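Local coordinates for protein DynE8 (Micromonospora chersina, PDB 4AMM) that forms the acyltransferase domain of an iterative enediyne polyketide synthase, which probably loads acyl units for assembly of the dynemicin polyketide, at residues 16-27 against 64-75. Residues are numbered along the deposited sequence; the frame is centred on the assembly and turned at random.
Sequences LTGLLTRVRAAA and LVAALDRALGHL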
loop_
_atom_site.group_PDB
_atom_site.type_symbol
_atom_site.label_atom_id
_atom_site.label_comp_id
_atom_site.label_asym_id
_atom_site.label_seq_id
_atom_site.Cartn_x
_atom_site.Cartn_y
_atom_site.Cartn_z
ATOM N N LEU A 16 -2.249 19.756 24.664
ATOM C CA LEU A 16 -2.521 19.716 23.198
ATOM C C LEU A 16 -3.812 20.419 22.909
ATOM O O LEU A 16 -3.862 21.176 21.922
ATOM C CB LEU A 16 -2.532 18.254 22.738
ATOM C CG LEU A 16 -2.710 18.080 21.190
ATOM C CD1 LEU A 16 -1.568 18.823 20.438
ATOM C CD2 LEU A 16 -2.871 16.608 20.908
ATOM N N THR A 17 -4.838 20.238 23.763
ATOM C CA THR A 17 -6.096 21.011 23.543
ATOM C C THR A 17 -5.816 22.542 23.473
ATOM O O THR A 17 -6.258 23.269 22.581
ATOM C CB THR A 17 -7.097 20.733 24.667
ATOM O OG1 THR A 17 -7.575 19.388 24.578
ATOM C CG2 THR A 17 -8.348 21.687 24.566
ATOM N N GLY A 18 -5.040 23.036 24.415
ATOM C CA GLY A 18 -4.684 24.457 24.413
ATOM C C GLY A 18 -3.955 24.925 23.174
ATOM O O GLY A 18 -4.339 25.927 22.525
ATOM N N LEU A 19 -2.941 24.142 22.730
ATOM C CA LEU A 19 -2.242 24.475 21.533
ATOM C C LEU A 19 -3.129 24.459 20.274
ATOM O O LEU A 19 -3.083 25.374 19.444
ATOM C CB LEU A 19 -1.076 23.494 21.389
ATOM C CG LEU A 19 -0.315 23.659 20.084
ATOM C CD1 LEU A 19 0.261 25.035 19.908
ATOM C CD2 LEU A 19 0.813 22.585 20.030
ATOM N N LEU A 20 -3.897 23.369 20.153
ATOM C CA LEU A 20 -4.772 23.274 19.006
ATOM C C LEU A 20 -5.805 24.435 18.927
ATOM O O LEU A 20 -6.146 24.899 17.865
ATOM C CB LEU A 20 -5.480 21.934 18.939
ATOM C CG LEU A 20 -4.537 20.726 18.746
ATOM C CD1 LEU A 20 -5.376 19.466 18.589
ATOM C CD2 LEU A 20 -3.587 20.862 17.571
ATOM N N THR A 21 -6.289 24.837 20.082
ATOM C CA THR A 21 -7.215 25.985 20.142
ATOM C C THR A 21 -6.519 27.239 19.605
ATOM O O THR A 21 -7.072 28.019 18.828
ATOM C CB THR A 21 -7.674 26.176 21.610
ATOM O OG1 THR A 21 -8.417 25.033 21.987
ATOM C CG2 THR A 21 -8.543 27.426 21.757
ATOM N N ARG A 22 -5.263 27.443 19.979
ATOM C CA ARG A 22 -4.553 28.616 19.509
ATOM C C ARG A 22 -4.177 28.523 18.042
ATOM O O ARG A 22 -4.249 29.494 17.293
ATOM C CB ARG A 22 -3.325 28.835 20.380
ATOM C CG ARG A 22 -3.777 29.323 21.775
ATOM C CD ARG A 22 -2.584 29.614 22.630
ATOM N NE ARG A 22 -2.975 29.971 23.986
ATOM C CZ ARG A 22 -3.217 31.221 24.385
ATOM N NH1 ARG A 22 -3.125 32.233 23.532
ATOM N NH2 ARG A 22 -3.561 31.462 25.633
ATOM N N VAL A 23 -3.771 27.336 17.584
ATOM C CA VAL A 23 -3.520 27.216 16.162
ATOM C C VAL A 23 -4.802 27.449 15.350
ATOM O O VAL A 23 -4.720 28.043 14.279
ATOM C CB VAL A 23 -2.965 25.792 15.856
ATOM C CG1 VAL A 23 -2.771 25.642 14.369
ATOM C CG2 VAL A 23 -1.640 25.588 16.601
ATOM N N ARG A 24 -5.956 26.973 15.852
ATOM C CA ARG A 24 -7.231 27.202 15.162
ATOM C C ARG A 24 -7.532 28.685 15.023
ATOM O O ARG A 24 -7.906 29.135 13.928
ATOM C CB ARG A 24 -8.381 26.495 15.853
ATOM C CG ARG A 24 -9.699 26.621 15.056
ATOM C CD ARG A 24 -10.916 26.547 16.005
ATOM N NE ARG A 24 -12.156 26.347 15.244
ATOM C CZ ARG A 24 -12.910 27.303 14.682
ATOM N NH1 ARG A 24 -12.578 28.585 14.764
ATOM N NH2 ARG A 24 -14.009 26.946 14.011
ATOM N N ALA A 25 -7.318 29.435 16.097
ATOM C CA ALA A 25 -7.457 30.886 16.057
ATOM C C ALA A 25 -6.549 31.526 15.008
ATOM O O ALA A 25 -7.017 32.329 14.201
ATOM C CB ALA A 25 -7.170 31.443 17.432
ATOM N N ALA A 26 -5.277 31.121 14.993
ATOM C CA ALA A 26 -4.247 31.661 14.103
ATOM C C ALA A 26 -4.467 31.339 12.656
ATOM O O ALA A 26 -3.849 32.006 11.803
ATOM C CB ALA A 26 -2.897 31.165 14.477
ATOM N N ALA A 27 -5.263 30.289 12.394
ATOM C CA ALA A 27 -5.372 29.701 11.067
ATOM C C ALA A 27 -6.518 30.296 10.310
ATOM O O ALA A 27 -6.506 30.284 9.078
ATOM C CB ALA A 27 -5.549 28.156 11.175
ATOM N N LEU A 64 -7.641 23.263 7.374
ATOM C CA LEU A 64 -6.958 23.164 8.693
ATOM C C LEU A 64 -7.929 23.435 9.847
ATOM O O LEU A 64 -7.960 22.682 10.814
ATOM C CB LEU A 64 -5.722 24.042 8.735
ATOM C CG LEU A 64 -5.009 24.042 10.110
ATOM C CD1 LEU A 64 -4.538 22.582 10.477
ATOM C CD2 LEU A 64 -3.787 24.972 10.024
ATOM N N VAL A 65 -8.745 24.489 9.751
ATOM C CA VAL A 65 -9.734 24.800 10.835
ATOM C C VAL A 65 -10.648 23.620 11.028
ATOM O O VAL A 65 -10.901 23.221 12.196
ATOM C CB VAL A 65 -10.545 26.075 10.480
ATOM C CG1 VAL A 65 -11.699 26.285 11.457
ATOM C CG2 VAL A 65 -9.664 27.157 10.490
ATOM N N ALA A 66 -11.129 23.016 9.922
ATOM C CA ALA A 66 -12.000 21.846 10.005
ATOM C C ALA A 66 -11.301 20.678 10.722
ATOM O O ALA A 66 -11.905 20.042 11.614
ATOM C CB ALA A 66 -12.467 21.365 8.606
ATOM N N ALA A 67 -10.059 20.371 10.314
ATOM C CA ALA A 67 -9.313 19.334 11.044
ATOM C C ALA A 67 -9.065 19.588 12.552
ATOM O O ALA A 67 -9.190 18.659 13.334
ATOM C CB ALA A 67 -7.954 19.069 10.341
ATOM N N LEU A 68 -8.733 20.840 12.871
ATOM C CA LEU A 68 -8.618 21.206 14.260
ATOM C C LEU A 68 -9.937 21.014 15.047
ATOM O O LEU A 68 -9.900 20.541 16.173
ATOM C CB LEU A 68 -8.027 22.620 14.407
ATOM C CG LEU A 68 -6.572 22.733 13.873
ATOM C CD1 LEU A 68 -6.194 24.160 13.666
ATOM C CD2 LEU A 68 -5.549 22.093 14.826
ATOM N N ASP A 69 -11.043 21.439 14.434
ATOM C CA ASP A 69 -12.338 21.274 15.058
ATOM C C ASP A 69 -12.586 19.823 15.389
ATOM O O ASP A 69 -13.045 19.514 16.494
ATOM C CB ASP A 69 -13.458 21.862 14.178
ATOM C CG ASP A 69 -13.497 23.348 14.223
ATOM O OD1 ASP A 69 -12.981 23.930 15.178
ATOM O OD2 ASP A 69 -14.055 23.958 13.283
ATOM N N ARG A 70 -12.309 18.911 14.450
ATOM C CA ARG A 70 -12.469 17.506 14.726
ATOM C C ARG A 70 -11.568 16.993 15.836
ATOM O O ARG A 70 -11.997 16.256 16.687
ATOM C CB ARG A 70 -12.251 16.678 13.451
ATOM C CG ARG A 70 -13.397 16.774 12.457
ATOM C CD ARG A 70 -13.114 15.661 11.407
ATOM N NE ARG A 70 -13.202 14.277 11.889
ATOM C CZ ARG A 70 -12.895 13.200 11.095
ATOM N NH1 ARG A 70 -12.396 13.415 9.901
ATOM N NH2 ARG A 70 -12.981 11.960 11.505
ATOM N N ALA A 71 -10.288 17.420 15.805
ATOM C CA ALA A 71 -9.384 16.984 16.837
ATOM C C ALA A 71 -9.821 17.492 18.206
ATOM O O ALA A 71 -9.806 16.705 19.156
ATOM C CB ALA A 71 -7.978 17.466 16.505
ATOM N N LEU A 72 -10.173 18.775 18.261
ATOM C CA LEU A 72 -10.626 19.357 19.535
ATOM C C LEU A 72 -11.890 18.693 20.041
ATOM O O LEU A 72 -11.988 18.388 21.231
ATOM C CB LEU A 72 -10.879 20.864 19.408
ATOM C CG LEU A 72 -9.599 21.708 19.280
ATOM C CD1 LEU A 72 -9.716 23.075 18.672
ATOM C CD2 LEU A 72 -8.884 21.807 20.647
ATOM N N GLY A 73 -12.804 18.359 19.156
ATOM C CA GLY A 73 -14.025 17.695 19.603
ATOM C C GLY A 73 -13.703 16.347 20.187
ATOM O O GLY A 73 -14.281 15.946 21.201
ATOM N N HIS A 74 -12.783 15.602 19.521
ATOM C CA HIS A 74 -12.346 14.324 19.971
ATOM C C HIS A 74 -11.713 14.416 21.366
ATOM O O HIS A 74 -12.072 13.624 22.274
ATOM C CB HIS A 74 -11.305 13.734 18.971
ATOM C CG HIS A 74 -10.921 12.299 19.248
ATOM N ND1 HIS A 74 -9.693 11.888 19.772
ATOM C CD2 HIS A 74 -11.597 11.163 18.986
ATOM C CE1 HIS A 74 -9.662 10.569 19.854
ATOM N NE2 HIS A 74 -10.812 10.104 19.390
ATOM N N LEU A 75 -10.773 15.361 21.547
ATOM C CA LEU A 75 -10.113 15.488 22.853
ATOM C C LEU A 75 -11.209 15.890 23.892
ATOM O O LEU A 75 -11.099 15.458 25.047
ATOM C CB LEU A 75 -9.015 16.547 22.776
ATOM C CG LEU A 75 -7.803 16.216 21.893
ATOM C CD1 LEU A 75 -6.926 17.436 21.720
ATOM C CD2 LEU A 75 -7.033 15.084 22.549
HETATM O O HOH W 1 -10.602 19.791 23.315
#
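The helical segments 16-27 and 64-75 run antiparallel at 158°, their axes 9.4 Å apart at closest approach, with Thr-17 level with Leu-72 at one end and Arg-24 level with Val-65 at the other. Leu-20 is the knob, seated in the hole made by Leu-68, Ala-71, Leu-72 and Leu-75: its CD2 meets Leu-68 CD2 at 3.6 Å, while CD1 rests against both Ala-71 CB and Leu-75 CD1. The other branch of Leu-68 reaches the opposing backbone, with CD1 3.5 Å from Arg-24 CA and also against Val-23 CG1. Both helices lie on one side of the four-stranded antiparallel sheet containing strands 4-10 and 52-58, a two-layer alpha+beta unit, probably the linker between ketosynthase and acyltransferase in polyketide synthases, in which Phe-54 lies beneath Leu-20, Leu-68 and Ala-71. Along the outer margin, Arg-24 starts with CG anti to its N (chi1 -175°) and extends into a side-on salt bridge with Asp-69: NE donates an almost straight 2.6 Å hydrogen bond to OD1, and NH2 reaches the syn lone pair of OD2 at 3.1 Å. Guanidinium and carboxylate are nearly coplanar, and Val-65 CG1 covers one guanidinium face near its rim. A methionine at Arg-24 would probably leave the Asp-69 carboxylate without its cationic mate and free to turn. Farther along, Leu-72 CD2 packs against the Thr-21 hydroxyl, which donates to Thr-17 O from above the carbonyl plane.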